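Local coordinates for phospho-2-dehydro-3-deoxyheptonate aldolase (Francisella tularensis, PDB 3TQK), which probably catalyses the stereospecific condensation of phosphoenolpyruvate with D-erythrose 4-phosphate to DAHP, the first step of chorismate biosynthesis, at residues 277-280 with 281-285; 317-321 with 322-326. All blocks are in the same frame, centred on the assembly; numbering follows the deposited sequence.

Contact 1: 277-280 with 281-285; sequences ISVL and ADICE
The flat V279 carbonyl has I283 gathered at its oxygen. I283 N bonds to V279 O in the carbonyl plane, at 3.1 Å, and I283 CG1 and CD1 lie near the same oxygen. The next carbonyl along helix 276-289 is met in the same way: C284 N bonds to L280 O at 2.8 Å. A281 N bonds to I277 O at 3.1 Å. The bond from D282 N to S278 O is weak. Together they form the i to i+4 pattern of an alpha helix.

Two side-chain pairs follow the same spacing. The V279 and I283 side chains meet at a slant, V279 CG1 against I283 CD1 at 3.9 Å. CG1 of V279 points away from its own backbone N (chi1 169°), beside the carbonyl carbon. I283 CG1 sits 3.4 Å from V279 O, so the branch touches the carbonyl oxygen as well as the valine methyl. In the second pair, L280 CG faces C284 SG at 3.9 Å. The sulfur sits beside its own backbone N (chi1 -70°), which turns it back toward the leucine. A281 CB rests 3.5 Å from S278 O.

The buried residues face the fold. L280 packs on M333 and L337 of helix 327-344, and I283 on I293 and V296 of strand 293-299.

The chemistry is that of an amphipathic helix in a TIM barrel. Apolar branches line the side toward the barrel and the last helix. On the more open side, D282 OD1 bonds one turn on to Q286 NE2, and S278 OG bonds back to K275 O, just before the helix.

Contact 2: 317-321 with 322-326; sequences GQSVT and DKCVD. With MN (manganese (II) ion), chain B.
The chain turns between S319 and D322, with T321 at phi -119°, psi -117°, and S319 CA comes within 6.3 Å of K323 CA.

The hydroxyl of S319 bridges the turn. S319 OG gives a short bond of 2.6 Å to D322 O, arriving tilted 21° from the carbonyl plane. The same S319 OG accepts from T321 N at 3.1 Å, which makes an ST turn. S319 CB also rests against C324 SG, 3.9 Å away. T321 OG1 is 3.0 Å from D322 N but poorly angled for a bond; its partner is S59 OG.

The D322 side chain leaves the backbone away from 317-321. With CG anti to the carbonyl carbon and beside the backbone N, D322 OD2 binds the manganese ion at 2.3 Å. C58, H266 and E299 are the other protein residues of that site. T321 O is held by N306 ND2. Further on, D326 OD1 caps E329 N at the start of helix 327-344.

This is a loop of the metal site of the class-I DAHP synthase barrel. Two bonds grip the buried S319 hydroxyl from within the turn, one of them on the D322 carbonyl. S319 is thus a second-shell residue, and its grip on the D322 backbone is consistent with positioning the metal-binding carboxylate.

In the fold
From the N terminus, strand 51-56 comes first, and C58 just after it enters the manganese site. Strand 260-263 leads to H266 of that site, then to contact 1 on helix 276-289. Strand 293-299, the last of the barrel, carries E299. Strand 303-306 pairs with 318-319, where contact 2 begins, and helix 327-344 follows. The contacts lie in series. Each is local, so neither closes a long loop, and they do not nest or cross. The two contacts do not touch. M333 of helix 327-344 relates them: L280 of contact 1 and V325 of contact 2 both pack on it. Contact 1 joins the barrel wall to that helix; contact 2 joins it to the manganese site.

Contact 1: 277-280 with 281-285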
# COMPACT_ATOMS: atom_id res chain seq x y z
N ILE A 277 10.65 3.95 27.85
CA ILE A 277 11.91 4.17 28.56
C ILE A 277 12.65 2.88 28.88
O ILE A 277 13.87 2.89 29.01
CB ILE A 277 11.69 5.01 29.86
CG1 ILE A 277 12.99 5.70 30.29
CG2 ILE A 277 11.12 4.15 31.00
CD1 ILE A 277 12.82 6.73 31.41
N SER A 278 11.94 1.77 29.02
CA SER A 278 12.61 0.51 29.34
C SER A 278 13.10 -0.17 28.06
O SER A 278 14.16 -0.79 28.07
CB SER A 278 11.71 -0.41 30.18
OG SER A 278 10.76 -1.08 29.39
N VAL A 279 12.35 -0.03 26.97
CA VAL A 279 12.85 -0.41 25.65
C VAL A 279 14.11 0.41 25.31
O VAL A 279 15.09 -0.15 24.83
CB VAL A 279 11.78 -0.23 24.54
CG1 VAL A 279 12.40 -0.36 23.13
CG2 VAL A 279 10.64 -1.23 24.74
N LEU A 280 14.07 1.71 25.59
CA LEU A 280 15.24 2.58 25.36
C LEU A 280 16.46 2.16 26.18
O LEU A 280 17.59 2.24 25.70
CB LEU A 280 14.90 4.04 25.66
CG LEU A 280 15.98 5.06 25.26
CD1 LEU A 280 16.26 5.02 23.77
CD2 LEU A 280 15.57 6.44 25.68
N ALA A 281 16.24 1.70 27.41
CA ALA A 281 17.33 1.23 28.27
C ALA A 281 18.09 0.07 27.63
O ALA A 281 19.31 0.01 27.72
CB ALA A 281 16.81 0.82 29.65
N ASP A 282 17.35 -0.85 27.01
CA ASP A 282 17.95 -1.98 26.30
C ASP A 282 18.73 -1.47 25.07
O ASP A 282 19.83 -1.94 24.78
CB ASP A 282 16.86 -2.96 25.87
CG ASP A 282 17.41 -4.30 25.38
OD1 ASP A 282 18.00 -4.34 24.29
OD2 ASP A 282 17.20 -5.31 26.08
N ILE A 283 18.15 -0.51 24.37
CA ILE A 283 18.78 0.06 23.17
C ILE A 283 20.07 0.83 23.51
O ILE A 283 21.05 0.75 22.78
CB ILE A 283 17.79 0.96 22.40
CG1 ILE A 283 16.64 0.13 21.83
CG2 ILE A 283 18.50 1.71 21.28
CD1 ILE A 283 15.53 0.93 21.23
N CYS A 284 20.06 1.57 24.61
CA CYS A 284 21.25 2.31 25.04
C CYS A 284 22.40 1.38 25.39
O CYS A 284 23.54 1.64 25.00
CB CYS A 284 20.92 3.23 26.21
SG CYS A 284 19.87 4.59 25.71
N GLU A 285 22.10 0.29 26.08
CA GLU A 285 23.12 -0.71 26.39
C GLU A 285 23.73 -1.23 25.10
O GLU A 285 24.95 -1.42 25.02
CB GLU A 285 22.55 -1.86 27.24
CG GLU A 285 23.52 -3.03 27.52
CD GLU A 285 24.63 -2.72 28.54
OE1 GLU A 285 24.67 -1.60 29.11
OE2 GLU A 285 25.47 -3.62 28.77

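Contact 2: 317-321 with 322-326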
# COMPACT_ATOMS: atom_id res chain seq x y z
N GLY A 317 -2.40 19.88 24.86
CA GLY A 317 -1.09 19.23 24.80
C GLY A 317 -1.06 17.73 25.05
O GLY A 317 0.02 17.16 25.20
N GLN A 318 -2.23 17.08 25.09
CA GLN A 318 -2.28 15.63 25.28
C GLN A 318 -2.69 14.91 24.00
O GLN A 318 -3.59 15.36 23.28
CB GLN A 318 -3.24 15.29 26.41
CG GLN A 318 -3.11 13.86 26.89
CD GLN A 318 -4.14 13.51 27.93
OE1 GLN A 318 -5.31 13.83 27.78
NE2 GLN A 318 -3.70 12.84 28.99
N SER A 319 -2.04 13.78 23.72
CA SER A 319 -2.32 13.03 22.49
C SER A 319 -3.78 12.65 22.37
O SER A 319 -4.42 12.25 23.34
CB SER A 319 -1.48 11.76 22.41
OG SER A 319 -1.74 11.08 21.19
N VAL A 320 -4.29 12.81 21.16
CA VAL A 320 -5.64 12.41 20.79
C VAL A 320 -5.63 11.03 20.11
O VAL A 320 -6.69 10.48 19.82
CB VAL A 320 -6.25 13.50 19.88
CG1 VAL A 320 -6.49 12.97 18.46
CG2 VAL A 320 -7.48 14.11 20.52
N THR A 321 -4.43 10.50 19.85
CA THR A 321 -4.25 9.16 19.29
C THR A 321 -3.45 8.29 20.29
O THR A 321 -3.93 8.05 21.40
CB THR A 321 -3.58 9.21 17.87
OG1 THR A 321 -2.37 9.98 17.91
CG2 THR A 321 -4.53 9.83 16.86
N ASP A 322 -2.25 7.83 19.93
CA ASP A 322 -1.50 6.91 20.79
C ASP A 322 -0.96 7.62 22.04
O ASP A 322 -0.78 8.84 22.05
CB ASP A 322 -0.35 6.22 20.04
CG ASP A 322 -0.82 5.26 18.92
OD1 ASP A 322 -1.92 4.66 19.03
OD2 ASP A 322 -0.07 5.10 17.94
N LYS A 323 -0.72 6.84 23.08
CA LYS A 323 -0.19 7.36 24.33
C LYS A 323 1.26 7.82 24.15
O LYS A 323 2.08 7.10 23.58
CB LYS A 323 -0.31 6.31 25.44
CG LYS A 323 -1.77 6.03 25.86
CD LYS A 323 -1.93 4.79 26.76
CE LYS A 323 -3.39 4.63 27.20
NZ LYS A 323 -3.71 3.26 27.70
N CYS A 324 1.55 9.03 24.62
CA CYS A 324 2.88 9.60 24.55
C CYS A 324 3.43 9.84 25.95
O CYS A 324 2.67 10.06 26.90
CB CYS A 324 2.83 10.95 23.81
SG CYS A 324 2.25 10.86 22.09
N VAL A 325 4.76 9.80 26.08
CA VAL A 325 5.42 10.24 27.32
C VAL A 325 5.40 11.78 27.38
O VAL A 325 5.31 12.44 26.35
CB VAL A 325 6.86 9.71 27.45
CG1 VAL A 325 6.87 8.19 27.41
CG2 VAL A 325 7.78 10.27 26.35
N ASP A 326 5.45 12.34 28.58
CA ASP A 326 5.55 13.80 28.72
C ASP A 326 6.98 14.28 28.42
O ASP A 326 7.88 13.46 28.21
CB ASP A 326 5.00 14.31 30.08
CG ASP A 326 5.74 13.74 31.29
OD1 ASP A 326 6.99 13.71 31.28
OD2 ASP A 326 5.06 13.37 32.27
MN MN B . 1.59 6.43 16.97